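Local structure of EtuB protein (Clostridium kluyveri DSM 555, 3IO0) at residues E58-T63 and R129-F134; A68-P73 and I84-K89; G147-A152 and I191-D196; L165-V170 and L201-A206. The protein probably helps build the protein shell of a bacterial microcompartment associated with ethanol utilisation, as a trimer of chains that each carry two BMC domains. All coordinates share one frame; numbering follows the deposited sequence.

Overall arrangement
The chain holds two circularly permuted BMC domains, each with a five-stranded antiparallel sheet. Interaction 2 is a strand pair of the first sheet and interaction 3 a strand pair of the second; their centres lie about 20 Å apart, on opposite sides of the chain's centre. Interaction 1 bridges the two domains and touches both pairs: I133 packs on I70 and I86 of interaction 2, and the F134 ring meets I148 of interaction 3, with F134 CE1 3.5 Å from I148 CD1. Interaction 4 joins the helices on one face of the second sheet, its centre about 9 Å from that of interaction 3 and about 29 Å from that of interaction 2. All four are structural packing.

Interaction 1 (E58-T63 and R129-F134); sequences EAVKGT and RASLIF
K61 reaches across from the end of helix 50-61 and gives its ammonium to the backbone of R129. NZ lies 2.6 Å from R129 O, in the carbonyl plane, with a C=O...N angle of 146°. The lysine chain is bent at its third torsion (chi3 -98°), which turns the last part toward this carbonyl while CG stays behind, passing 3.5 Å from S131 OG. V60 fills the next position: its CG2 branch meets S131 OG at 3.3 Å on one hand and L132 CD1 at 3.8 Å on the other, the valine and leucine branches lying aslant. One lysine bond and a small apolar patch thus make a contact that is largely at the surface. In the second shell, D57, one turn before K61, fixes the partner segment: its two carboxylate oxygens take the backbone N-H groups of S131 and I133. Past the helix end, T63 OG1 returns to A59 O at 2.7 Å, from above the carbonyl plane. The contact joins the two BMC domains. Helix 132-138 presses I133 against M53 of helix 50-61 and V67 and I70 of strand 66-71, while A59 and T63 lean on helix 93-111.

Interaction 2 (A68-P73 and I84-K89); sequences ATIELP and IFIVLK
T69 and V87 meet through a threonine rotamer (chi1 -171°) that sets OG1 opposite the backbone N and swings CG2 between N and carbonyl carbon, over V87. CG2 lies 3.6 Å from V87 CB, and OG1 is left to donate to E71 OE2 at 3.0 Å, on the lone pair turned away from the other carboxylate oxygen. The F85 ring joins this face: T69 CG2 approaches it obliquely, and E71 OE2 sits at its edge, near the ring plane. E71 OE1 is held by S177 OG of the second subunit, so the carboxylate ties the strand edge to a neighbouring chain. Where strand 66-71 ends, L72 CD1 lies beside CD1 of I84, whose chi1 of -173° sets CG1 opposite its N; the two CD1 atoms are 3.5 Å apart.
The backbones run antiparallel, with T69-V87 and E71-F85 as hydrogen-bonded pairs and I70-I86 as the non-hydrogen-bonded pair between them. E71 N to F85 O (2.9 Å) is nearly straight, 171° at the hydrogen. A68 and T69 form a classic beta bulge opposite V87: V87 O accepts from A68 N at 2.7 Å and from T69 N at 3.2 Å.
On the other face I70 meets K136 and I86 meets I133, both of helix 132-138, and I86 also meets A56 of helix 50-61. Strand 84-90 is hydrogen-bonded on its far edge to strand 39-45, whereas strand 66-71 is the outermost of the sheet within this chain.

Interaction 3 (G147-A152 and I191-D196); sequences GIMHAA and ITISGD
M149 and G147 pair with I191 and I193 in the antiparallel sheet of the second BMC domain, where strands 145-152 and 189-195 run side by side. Four backbone bonds, two each for the hydrogen-bonded pairs G147-I193 and M149-I191, close the joint: G147 N to I193 O at 2.7 Å, and I191 N to M149 O at 2.9 Å, are one from each pair. Between them, T192 CA adds a CA-H...O contact to G147 O.
The dense side is the face bearing M149, I191 and I193. The bend at chi3 (-88°) turns the CE methyl of the methionine over the neighbouring strand, where the chain crosses both isoleucines aslant. G147 has no side chain there. Helix 154-167 packs on this layer, with V160 and A164 on M149, A161 on I191 and L165 on I193, and L204 of helix 197-217 also meets M149.
The other face is met more thinly between the two strands. I148 and T192 point the same way and lie side by side, I148 CG1 3.9 Å from T192 OG1, and F138 of helix 132-138 covers both. S194 OG bonds to A145 O, so the serine stays tied to the partner strand; on its other edge strand 145-152 pairs with strand 120-127, H150 with E123, and the H150 ring meets H121 nearly at right angles. At the far end G195 and D196 come out toward solvent, leading into helix 197-217. In the packed layer, M149 CE sits 3.6 Å from I191 CG2 and equally 3.6 Å from I193 CD1.

Interaction 4 (L165-V170 and L201-A206); sequences LKTADV and LQSLTA
S203 OG meets A168 CB at 3.5 Å and V170 CG2 at 3.7 Å, from directions roughly at right angles. Its polar partner is A164 O, one turn back in helix 154-167, so the serine hydroxyl bonds to the other helix while the two aliphatic groups touch it. The rotamer that does this has OG opposite the carbonyl carbon and beside the backbone N (chi1 -75°), aimed at the facing segment.
T167 supplies the other half of the contact, its CA 5.3 Å from that of S203. Its CG2 stands opposite its own N and leans over the backbone of the facing helix, 3.4 Å from Q202 O, with Q202 CG alongside at 4.1 Å. Its hydroxyl lies over the methyl of A206, and its hydrogen bond goes to T163 O in its own helix. Across the two segments no hydrogen bond forms: small side chains let the backbones approach, and the hydroxyls of S203 and T167 are both taken by carbonyls of helix 154-167. The extended Q202 chain runs along the solvent side, its NE2 4.2 Å from A168 CB.
Farther along helix 197-217, T205 OG1 bonds back to L201 O at 2.6 Å. On the neighbouring side K166 pairs with D162 and also reaches N22 O of the third subunit. V170 packs on I193 and on A199 and V200 of helix 197-217, and L204 meets V124 of strand 120-127, so both helices lie on the sheet face that bears M149 and I193, the alpha/beta layering of the BMC domain.

Interaction 1 (E58-T63 and R129-F134)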
loop_
_atom_site.group_PDB
_atom_site.type_symbol
_atom_site.label_atom_id
_atom_site.label_comp_id
_atom_site.label_asym_id
_atom_site.label_seq_id
_atom_site.Cartn_x
_atom_site.Cartn_y
_atom_site.Cartn_z
ATOM N N GLU A 58 -0.351 2.307 27.362
ATOM C CA GLU A 58 -0.164 1.779 28.712
ATOM C C GLU A 58 1.283 2.052 29.182
ATOM O O GLU A 58 1.519 2.431 30.335
ATOM C CB GLU A 58 -0.479 0.280 28.736
ATOM C CG GLU A 58 -1.209 -0.208 29.996
ATOM C CD GLU A 58 -1.543 -1.726 29.959
ATOM O OE1 GLU A 58 -1.111 -2.458 30.880
ATOM O OE2 GLU A 58 -2.230 -2.203 29.019
ATOM N N ALA A 59 2.235 1.901 28.262
ATOM C CA ALA A 59 3.652 2.065 28.551
ATOM C C ALA A 59 4.075 3.487 28.937
ATOM O O ALA A 59 4.860 3.668 29.863
ATOM C CB ALA A 59 4.467 1.565 27.389
ATOM N N VAL A 60 3.569 4.497 28.240
ATOM C CA VAL A 60 3.985 5.881 28.530
ATOM C C VAL A 60 3.367 6.400 29.838
ATOM O O VAL A 60 3.932 7.262 30.541
ATOM C CB VAL A 60 3.719 6.848 27.326
ATOM C CG1 VAL A 60 4.193 6.221 26.028
ATOM C CG2 VAL A 60 2.264 7.202 27.206
ATOM N N LYS A 61 2.196 5.853 30.150
ATOM C CA LYS A 61 1.518 6.120 31.404
ATOM C C LYS A 61 2.344 5.599 32.598
ATOM O O LYS A 61 2.265 6.139 33.725
ATOM C CB LYS A 61 0.124 5.496 31.383
ATOM C CG LYS A 61 -0.912 6.348 30.694
ATOM C CD LYS A 61 -2.315 5.820 30.928
ATOM C CE LYS A 61 -2.794 4.974 29.770
ATOM N NZ LYS A 61 -4.177 4.501 29.969
ATOM N N GLY A 62 3.142 4.563 32.337
ATOM C CA GLY A 62 3.953 3.939 33.363
ATOM C C GLY A 62 5.419 4.325 33.371
ATOM O O GLY A 62 6.175 3.823 34.194
ATOM N N THR A 63 5.840 5.208 32.472
ATOM C CA THR A 63 7.268 5.523 32.352
ATOM C C THR A 63 7.559 6.986 32.048
ATOM O O THR A 63 6.661 7.774 31.693
ATOM C CB THR A 63 7.917 4.728 31.223
ATOM O OG1 THR A 63 7.218 5.008 30.001
ATOM C CG2 THR A 63 7.897 3.219 31.517
ATOM N N ARG A 129 -8.186 5.809 30.053
ATOM C CA ARG A 129 -7.454 7.080 29.992
ATOM C C ARG A 129 -6.615 7.015 28.750
ATOM O O ARG A 129 -5.595 6.314 28.730
ATOM C CB ARG A 129 -6.481 7.310 31.166
ATOM C CG ARG A 129 -7.089 7.396 32.558
ATOM C CD ARG A 129 -6.745 8.715 33.282
ATOM N NE ARG A 129 -5.335 9.133 33.225
ATOM C CZ ARG A 129 -4.901 10.313 33.679
ATOM N NH1 ARG A 129 -5.751 11.184 34.201
ATOM N NH2 ARG A 129 -3.619 10.642 33.608
ATOM N N ALA A 130 -7.021 7.715 27.700
ATOM C CA ALA A 130 -6.147 7.836 26.559
ATOM C C ALA A 130 -5.018 8.764 26.988
ATOM O O ALA A 130 -5.272 9.767 27.651
ATOM C CB ALA A 130 -6.888 8.392 25.387
ATOM N N SER A 131 -3.776 8.412 26.666
ATOM C CA SER A 131 -2.699 9.381 26.824
ATOM C C SER A 131 -1.844 9.578 25.559
ATOM O O SER A 131 -2.333 9.420 24.441
ATOM C CB SER A 131 -1.887 9.146 28.121
ATOM O OG SER A 131 -0.699 8.414 27.905
ATOM N N LEU A 132 -0.578 9.935 25.751
ATOM C CA LEU A 132 0.289 10.445 24.688
ATOM C C LEU A 132 0.195 9.766 23.325
ATOM O O LEU A 132 0.252 10.452 22.298
ATOM C CB LEU A 132 1.734 10.451 25.155
ATOM C CG LEU A 132 2.021 11.380 26.321
ATOM C CD1 LEU A 132 3.252 10.893 27.057
ATOM C CD2 LEU A 132 2.222 12.785 25.807
ATOM N N ILE A 133 0.062 8.439 23.299
ATOM C CA ILE A 133 -0.038 7.746 22.014
ATOM C C ILE A 133 -1.236 8.248 21.209
ATOM O O ILE A 133 -1.059 8.792 20.110
ATOM C CB ILE A 133 -0.074 6.216 22.150
ATOM C CG1 ILE A 133 1.290 5.698 22.605
ATOM C CG2 ILE A 133 -0.459 5.560 20.816
ATOM C CD1 ILE A 133 2.368 5.712 21.527
ATOM N N PHE A 134 -2.438 8.102 21.769
ATOM C CA PHE A 134 -3.660 8.413 21.045
ATOM C C PHE A 134 -3.878 9.897 20.903
ATOM O O PHE A 134 -4.613 10.338 20.018
ATOM C CB PHE A 134 -4.856 7.748 21.705
ATOM C CG PHE A 134 -4.719 6.268 21.816
ATOM C CD1 PHE A 134 -4.514 5.494 20.679
ATOM C CD2 PHE A 134 -4.771 5.642 23.057
ATOM C CE1 PHE A 134 -4.368 4.118 20.773
ATOM C CE2 PHE A 134 -4.637 4.260 23.164
ATOM C CZ PHE A 134 -4.434 3.495 22.020
#

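Interaction 2 (A68-P73 and I84-K89)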
loop_
_atom_site.group_PDB
_atom_site.type_symbol
_atom_site.label_atom_id
_atom_site.label_comp_id
_atom_site.label_asym_id
_atom_site.label_seq_id
_atom_site.Cartn_x
_atom_site.Cartn_y
_atom_site.Cartn_z
ATOM N N ALA A 68 8.048 10.013 19.955
ATOM C CA ALA A 68 8.823 10.599 18.873
ATOM C C ALA A 68 8.044 10.495 17.568
ATOM O O ALA A 68 7.861 11.484 16.868
ATOM C CB ALA A 68 10.170 9.920 18.755
ATOM N N THR A 69 7.562 9.304 17.242
ATOM C CA THR A 69 6.823 9.139 16.003
ATOM C C THR A 69 5.898 7.931 16.035
ATOM O O THR A 69 6.247 6.894 16.593
ATOM C CB THR A 69 7.784 9.094 14.775
ATOM O OG1 THR A 69 7.022 9.135 13.569
ATOM C CG2 THR A 69 8.612 7.842 14.767
ATOM N N ILE A 70 4.705 8.081 15.460
ATOM C CA ILE A 70 3.800 6.952 15.246
ATOM C C ILE A 70 3.426 6.913 13.769
ATOM O O ILE A 70 2.743 7.808 13.293
ATOM C CB ILE A 70 2.510 7.088 16.068
ATOM C CG1 ILE A 70 2.827 7.329 17.542
ATOM C CG2 ILE A 70 1.612 5.865 15.869
ATOM C CD1 ILE A 70 1.693 7.984 18.298
ATOM N N GLU A 71 3.867 5.882 13.053
ATOM C CA GLU A 71 3.576 5.740 11.623
ATOM C C GLU A 71 2.944 4.389 11.284
ATOM O O GLU A 71 3.212 3.379 11.947
ATOM C CB GLU A 71 4.841 5.948 10.804
ATOM C CG GLU A 71 5.637 7.167 11.232
ATOM C CD GLU A 71 6.836 7.456 10.349
ATOM O OE1 GLU A 71 6.787 7.152 9.136
ATOM O OE2 GLU A 71 7.832 7.997 10.871
ATOM N N LEU A 72 2.106 4.380 10.243
ATOM C CA LEU A 72 1.353 3.190 9.837
ATOM C C LEU A 72 1.571 2.803 8.371
ATOM O O LEU A 72 0.925 3.381 7.508
ATOM C CB LEU A 72 -0.141 3.475 9.994
ATOM C CG LEU A 72 -0.952 3.467 11.298
ATOM C CD1 LEU A 72 -0.124 3.591 12.556
ATOM C CD2 LEU A 72 -2.008 4.571 11.260
ATOM N N PRO A 73 2.450 1.809 8.076
ATOM C CA PRO A 73 2.290 1.052 6.782
ATOM C C PRO A 73 0.974 0.372 7.109
ATOM O O PRO A 73 0.529 0.640 8.209
ATOM C CB PRO A 73 3.447 0.060 6.809
ATOM C CG PRO A 73 3.955 0.027 8.265
ATOM C CD PRO A 73 3.565 1.313 8.914
ATOM N N ILE A 84 2.555 -1.258 11.943
ATOM C CA ILE A 84 2.799 -0.321 13.061
ATOM C C ILE A 84 4.264 0.015 13.377
ATOM O O ILE A 84 5.112 -0.876 13.452
ATOM C CB ILE A 84 1.974 -0.659 14.332
ATOM C CG1 ILE A 84 2.134 0.423 15.397
ATOM C CG2 ILE A 84 2.354 -1.979 14.894
ATOM C CD1 ILE A 84 1.422 1.726 15.093
ATOM N N PHE A 85 4.545 1.305 13.553
ATOM C CA PHE A 85 5.893 1.768 13.875
ATOM C C PHE A 85 5.857 2.908 14.886
ATOM O O PHE A 85 5.521 4.049 14.554
ATOM C CB PHE A 85 6.634 2.185 12.612
ATOM C CG PHE A 85 8.026 2.710 12.854
ATOM C CD1 PHE A 85 9.036 1.871 13.319
ATOM C CD2 PHE A 85 8.338 4.039 12.576
ATOM C CE1 PHE A 85 10.339 2.354 13.528
ATOM C CE2 PHE A 85 9.621 4.529 12.784
ATOM C CZ PHE A 85 10.630 3.679 13.259
ATOM N N ILE A 86 6.201 2.573 16.129
ATOM C CA ILE A 86 6.122 3.497 17.251
ATOM C C ILE A 86 7.514 3.720 17.807
ATOM O O ILE A 86 8.228 2.756 18.107
ATOM C CB ILE A 86 5.209 2.945 18.354
ATOM C CG1 ILE A 86 3.775 2.845 17.841
ATOM C CG2 ILE A 86 5.261 3.823 19.584
ATOM C CD1 ILE A 86 2.877 1.960 18.678
ATOM N N VAL A 87 7.905 4.989 17.918
ATOM C CA VAL A 87 9.179 5.353 18.524
ATOM C C VAL A 87 8.932 6.257 19.717
ATOM O O VAL A 87 8.315 7.312 19.590
ATOM C CB VAL A 87 10.162 6.014 17.515
ATOM C CG1 VAL A 87 11.443 6.428 18.197
ATOM C CG2 VAL A 87 10.497 5.050 16.402
ATOM N N LEU A 88 9.409 5.811 20.876
ATOM C CA LEU A 88 9.356 6.572 22.110
ATOM C C LEU A 88 10.735 7.140 22.407
ATOM O O LEU A 88 11.741 6.463 22.175
ATOM C CB LEU A 88 8.932 5.664 23.260
ATOM C CG LEU A 88 7.636 4.874 23.122
ATOM C CD1 LEU A 88 7.421 3.985 24.335
ATOM C CD2 LEU A 88 6.475 5.831 22.933
ATOM N N LYS A 89 10.784 8.371 22.914
ATOM C CA LYS A 89 12.049 9.014 23.272
ATOM C C LYS A 89 12.192 9.255 24.773
ATOM O O LYS A 89 11.204 9.493 25.483
ATOM C CB LYS A 89 12.239 10.318 22.499
ATOM C CG LYS A 89 11.181 11.382 22.742
ATOM C CD LYS A 89 11.530 12.664 21.988
ATOM C CE LYS A 89 10.489 13.749 22.196
ATOM N NZ LYS A 89 10.599 14.763 21.126
#

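Interaction 3 (G147-A152 and I191-D196)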
loop_
_atom_site.group_PDB
_atom_site.type_symbol
_atom_site.label_atom_id
_atom_site.label_comp_id
_atom_site.label_asym_id
_atom_site.label_seq_id
_atom_site.Cartn_x
_atom_site.Cartn_y
_atom_site.Cartn_z
ATOM N N GLY A 147 -12.143 4.943 22.203
ATOM C CA GLY A 147 -12.426 3.729 21.434
ATOM C C GLY A 147 -11.867 3.752 20.019
ATOM O O GLY A 147 -11.830 4.814 19.384
ATOM N N ILE A 148 -11.436 2.586 19.525
ATOM C CA ILE A 148 -10.957 2.456 18.148
ATOM C C ILE A 148 -11.647 1.309 17.399
ATOM O O ILE A 148 -11.705 0.179 17.884
ATOM C CB ILE A 148 -9.435 2.273 18.087
ATOM C CG1 ILE A 148 -8.732 3.442 18.771
ATOM C CG2 ILE A 148 -8.958 2.119 16.634
ATOM C CD1 ILE A 148 -7.295 3.165 19.086
ATOM N N MET A 149 -12.153 1.613 16.208
ATOM C CA MET A 149 -12.948 0.686 15.422
ATOM C C MET A 149 -12.409 0.626 14.023
ATOM O O MET A 149 -12.097 1.669 13.439
ATOM C CB MET A 149 -14.345 1.251 15.250
ATOM C CG MET A 149 -15.354 0.820 16.243
ATOM S SD MET A 149 -16.591 2.113 16.267
ATOM C CE MET A 149 -15.853 3.169 17.501
ATOM N N HIS A 150 -12.347 -0.578 13.464
ATOM C CA HIS A 150 -12.269 -0.720 12.026
ATOM C C HIS A 150 -12.582 -2.138 11.612
ATOM O O HIS A 150 -12.505 -3.064 12.420
ATOM C CB HIS A 150 -10.911 -0.279 11.485
ATOM C CG HIS A 150 -9.769 -1.070 12.019
ATOM N ND1 HIS A 150 -9.437 -2.316 11.534
ATOM C CD2 HIS A 150 -8.880 -0.799 13.000
ATOM C CE1 HIS A 150 -8.392 -2.781 12.194
ATOM N NE2 HIS A 150 -8.039 -1.881 13.094
ATOM N N ALA A 151 -12.969 -2.291 10.352
ATOM C CA ALA A 151 -13.151 -3.602 9.756
ATOM C C ALA A 151 -12.821 -3.548 8.261
ATOM O O ALA A 151 -12.929 -2.485 7.621
ATOM C CB ALA A 151 -14.555 -4.097 9.984
ATOM N N ALA A 152 -12.390 -4.692 7.728
ATOM C CA ALA A 152 -12.092 -4.845 6.317
ATOM C C ALA A 152 -12.947 -5.981 5.806
ATOM O O ALA A 152 -13.126 -6.968 6.510
ATOM C CB ALA A 152 -10.631 -5.164 6.112
ATOM N N ILE A 191 -12.943 4.394 12.819
ATOM C CA ILE A 191 -13.617 5.408 13.610
ATOM C C ILE A 191 -12.930 5.472 14.957
ATOM O O ILE A 191 -12.442 4.465 15.475
ATOM C CB ILE A 191 -15.168 5.155 13.658
ATOM C CG1 ILE A 191 -15.811 5.898 12.510
ATOM C CG2 ILE A 191 -15.857 5.631 14.927
ATOM C CD1 ILE A 191 -15.161 7.204 12.240
ATOM N N THR A 192 -12.857 6.673 15.499
ATOM C CA THR A 192 -12.224 6.890 16.773
ATOM C C THR A 192 -13.182 7.680 17.635
ATOM O O THR A 192 -13.767 8.669 17.187
ATOM C CB THR A 192 -10.882 7.569 16.568
ATOM O OG1 THR A 192 -9.858 6.600 16.781
ATOM C CG2 THR A 192 -10.681 8.720 17.501
ATOM N N ILE A 193 -13.346 7.231 18.871
ATOM C CA ILE A 193 -14.457 7.685 19.702
ATOM C C ILE A 193 -14.035 8.050 21.127
ATOM O O ILE A 193 -13.166 7.389 21.706
ATOM C CB ILE A 193 -15.624 6.663 19.570
ATOM C CG1 ILE A 193 -16.733 7.322 18.771
ATOM C CG2 ILE A 193 -16.113 6.065 20.898
ATOM C CD1 ILE A 193 -17.554 6.351 17.978
ATOM N N SER A 194 -14.611 9.127 21.664
ATOM C CA SER A 194 -14.343 9.546 23.053
ATOM C C SER A 194 -15.636 9.887 23.807
ATOM O O SER A 194 -16.671 10.161 23.188
ATOM C CB SER A 194 -13.371 10.733 23.097
ATOM O OG SER A 194 -12.950 11.029 24.421
ATOM N N GLY A 195 -15.573 9.865 25.137
ATOM C CA GLY A 195 -16.733 10.190 25.966
ATOM C C GLY A 195 -16.645 9.526 27.318
ATOM O O GLY A 195 -15.552 9.179 27.762
ATOM N N ASP A 196 -17.782 9.346 27.981
ATOM C CA ASP A 196 -17.786 8.639 29.266
ATOM C C ASP A 196 -17.564 7.157 29.050
ATOM O O ASP A 196 -18.059 6.593 28.074
ATOM C CB ASP A 196 -19.092 8.878 30.028
ATOM C CG ASP A 196 -19.263 10.341 30.450
ATOM O OD1 ASP A 196 -18.235 11.034 30.694
ATOM O OD2 ASP A 196 -20.434 10.794 30.535
#

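Interaction 4 (L165-V170 and L201-A206)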
loop_
_atom_site.group_PDB
_atom_site.type_symbol
_atom_site.label_atom_id
_atom_site.label_comp_id
_atom_site.label_asym_id
_atom_site.label_seq_id
_atom_site.Cartn_x
_atom_site.Cartn_y
_atom_site.Cartn_z
ATOM N N LEU A 165 -21.957 4.950 16.667
ATOM C CA LEU A 165 -22.339 6.335 16.920
ATOM C C LEU A 165 -23.816 6.469 17.267
ATOM O O LEU A 165 -24.221 7.353 18.044
ATOM C CB LEU A 165 -22.015 7.186 15.696
ATOM C CG LEU A 165 -20.543 7.354 15.319
ATOM C CD1 LEU A 165 -20.424 7.862 13.899
ATOM C CD2 LEU A 165 -19.862 8.310 16.275
ATOM N N LYS A 166 -24.613 5.586 16.666
ATOM C CA LYS A 166 -26.047 5.497 16.926
ATOM C C LYS A 166 -26.312 5.012 18.354
ATOM O O LYS A 166 -27.197 5.524 19.024
ATOM C CB LYS A 166 -26.710 4.549 15.922
ATOM C CG LYS A 166 -27.031 5.150 14.546
ATOM C CD LYS A 166 -27.138 4.007 13.528
ATOM C CE LYS A 166 -28.339 4.116 12.576
ATOM N NZ LYS A 166 -28.007 4.741 11.285
ATOM N N THR A 167 -25.508 4.050 18.807
ATOM C CA THR A 167 -25.704 3.344 20.073
ATOM C C THR A 167 -25.677 4.196 21.340
ATOM O O THR A 167 -26.422 3.917 22.280
ATOM C CB THR A 167 -24.674 2.213 20.215
ATOM O OG1 THR A 167 -25.065 1.128 19.374
ATOM C CG2 THR A 167 -24.571 1.711 21.654
ATOM N N ALA A 168 -24.823 5.212 21.390
ATOM C CA ALA A 168 -24.645 5.959 22.631
ATOM C C ALA A 168 -24.190 7.376 22.370
ATOM O O ALA A 168 -23.987 7.775 21.216
ATOM C CB ALA A 168 -23.663 5.238 23.548
ATOM N N ASP A 169 -24.039 8.147 23.441
ATOM C CA ASP A 169 -23.659 9.539 23.303
ATOM C C ASP A 169 -22.138 9.687 23.379
ATOM O O ASP A 169 -21.561 9.844 24.461
ATOM C CB ASP A 169 -24.383 10.417 24.334
ATOM C CG ASP A 169 -24.029 11.903 24.193
ATOM O OD1 ASP A 169 -23.783 12.365 23.048
ATOM O OD2 ASP A 169 -23.987 12.619 25.223
ATOM N N VAL A 170 -21.493 9.624 22.217
ATOM C CA VAL A 170 -20.030 9.677 22.132
ATOM C C VAL A 170 -19.577 10.707 21.098
ATOM O O VAL A 170 -20.298 10.975 20.132
ATOM C CB VAL A 170 -19.421 8.292 21.790
ATOM C CG1 VAL A 170 -19.545 7.339 22.971
ATOM C CG2 VAL A 170 -20.074 7.697 20.546
ATOM N N LEU A 201 -17.946 2.216 26.046
ATOM C CA LEU A 201 -18.053 0.756 26.100
ATOM C C LEU A 201 -19.322 0.219 25.428
ATOM O O LEU A 201 -19.287 -0.795 24.726
ATOM C CB LEU A 201 -17.944 0.261 27.541
ATOM C CG LEU A 201 -16.500 0.201 28.047
ATOM C CD1 LEU A 201 -16.431 0.261 29.564
ATOM C CD2 LEU A 201 -15.773 -1.026 27.493
ATOM N N GLN A 202 -20.435 0.916 25.630
ATOM C CA GLN A 202 -21.711 0.523 25.040
ATOM C C GLN A 202 -21.647 0.568 23.497
ATOM O O GLN A 202 -22.124 -0.365 22.819
ATOM C CB GLN A 202 -22.805 1.439 25.575
ATOM C CG GLN A 202 -24.203 0.849 25.659
ATOM C CD GLN A 202 -25.241 1.936 25.950
ATOM O OE1 GLN A 202 -26.330 1.937 25.372
ATOM N NE2 GLN A 202 -24.891 2.886 26.823
ATOM N N SER A 203 -21.037 1.641 22.966
ATOM C CA SER A 203 -20.798 1.820 21.522
ATOM C C SER A 203 -19.880 0.751 20.948
ATOM O O SER A 203 -20.213 0.095 19.961
ATOM C CB SER A 203 -20.182 3.185 21.241
ATOM O OG SER A 203 -21.142 4.208 21.348
ATOM N N LEU A 204 -18.718 0.589 21.570
ATOM C CA LEU A 204 -17.748 -0.405 21.149
ATOM C C LEU A 204 -18.367 -1.794 21.022
ATOM O O LEU A 204 -18.069 -2.526 20.078
ATOM C CB LEU A 204 -16.589 -0.427 22.140
ATOM C CG LEU A 204 -15.280 0.311 21.840
ATOM C CD1 LEU A 204 -15.320 1.186 20.599
ATOM C CD2 LEU A 204 -14.831 1.107 23.054
ATOM N N THR A 205 -19.246 -2.141 21.960
ATOM C CA THR A 205 -19.771 -3.498 22.035
ATOM C C THR A 205 -20.802 -3.760 20.960
ATOM O O THR A 205 -20.808 -4.847 20.356
ATOM C CB THR A 205 -20.381 -3.819 23.401
ATOM O OG1 THR A 205 -19.522 -3.318 24.422
ATOM C CG2 THR A 205 -20.525 -5.332 23.576
ATOM N N ALA A 206 -21.671 -2.775 20.738
ATOM C CA ALA A 206 -22.668 -2.872 19.686
ATOM C C ALA A 206 -21.956 -2.956 18.343
ATOM O O ALA A 206 -22.326 -3.757 17.478
ATOM C CB ALA A 206 -23.599 -1.684 19.727
#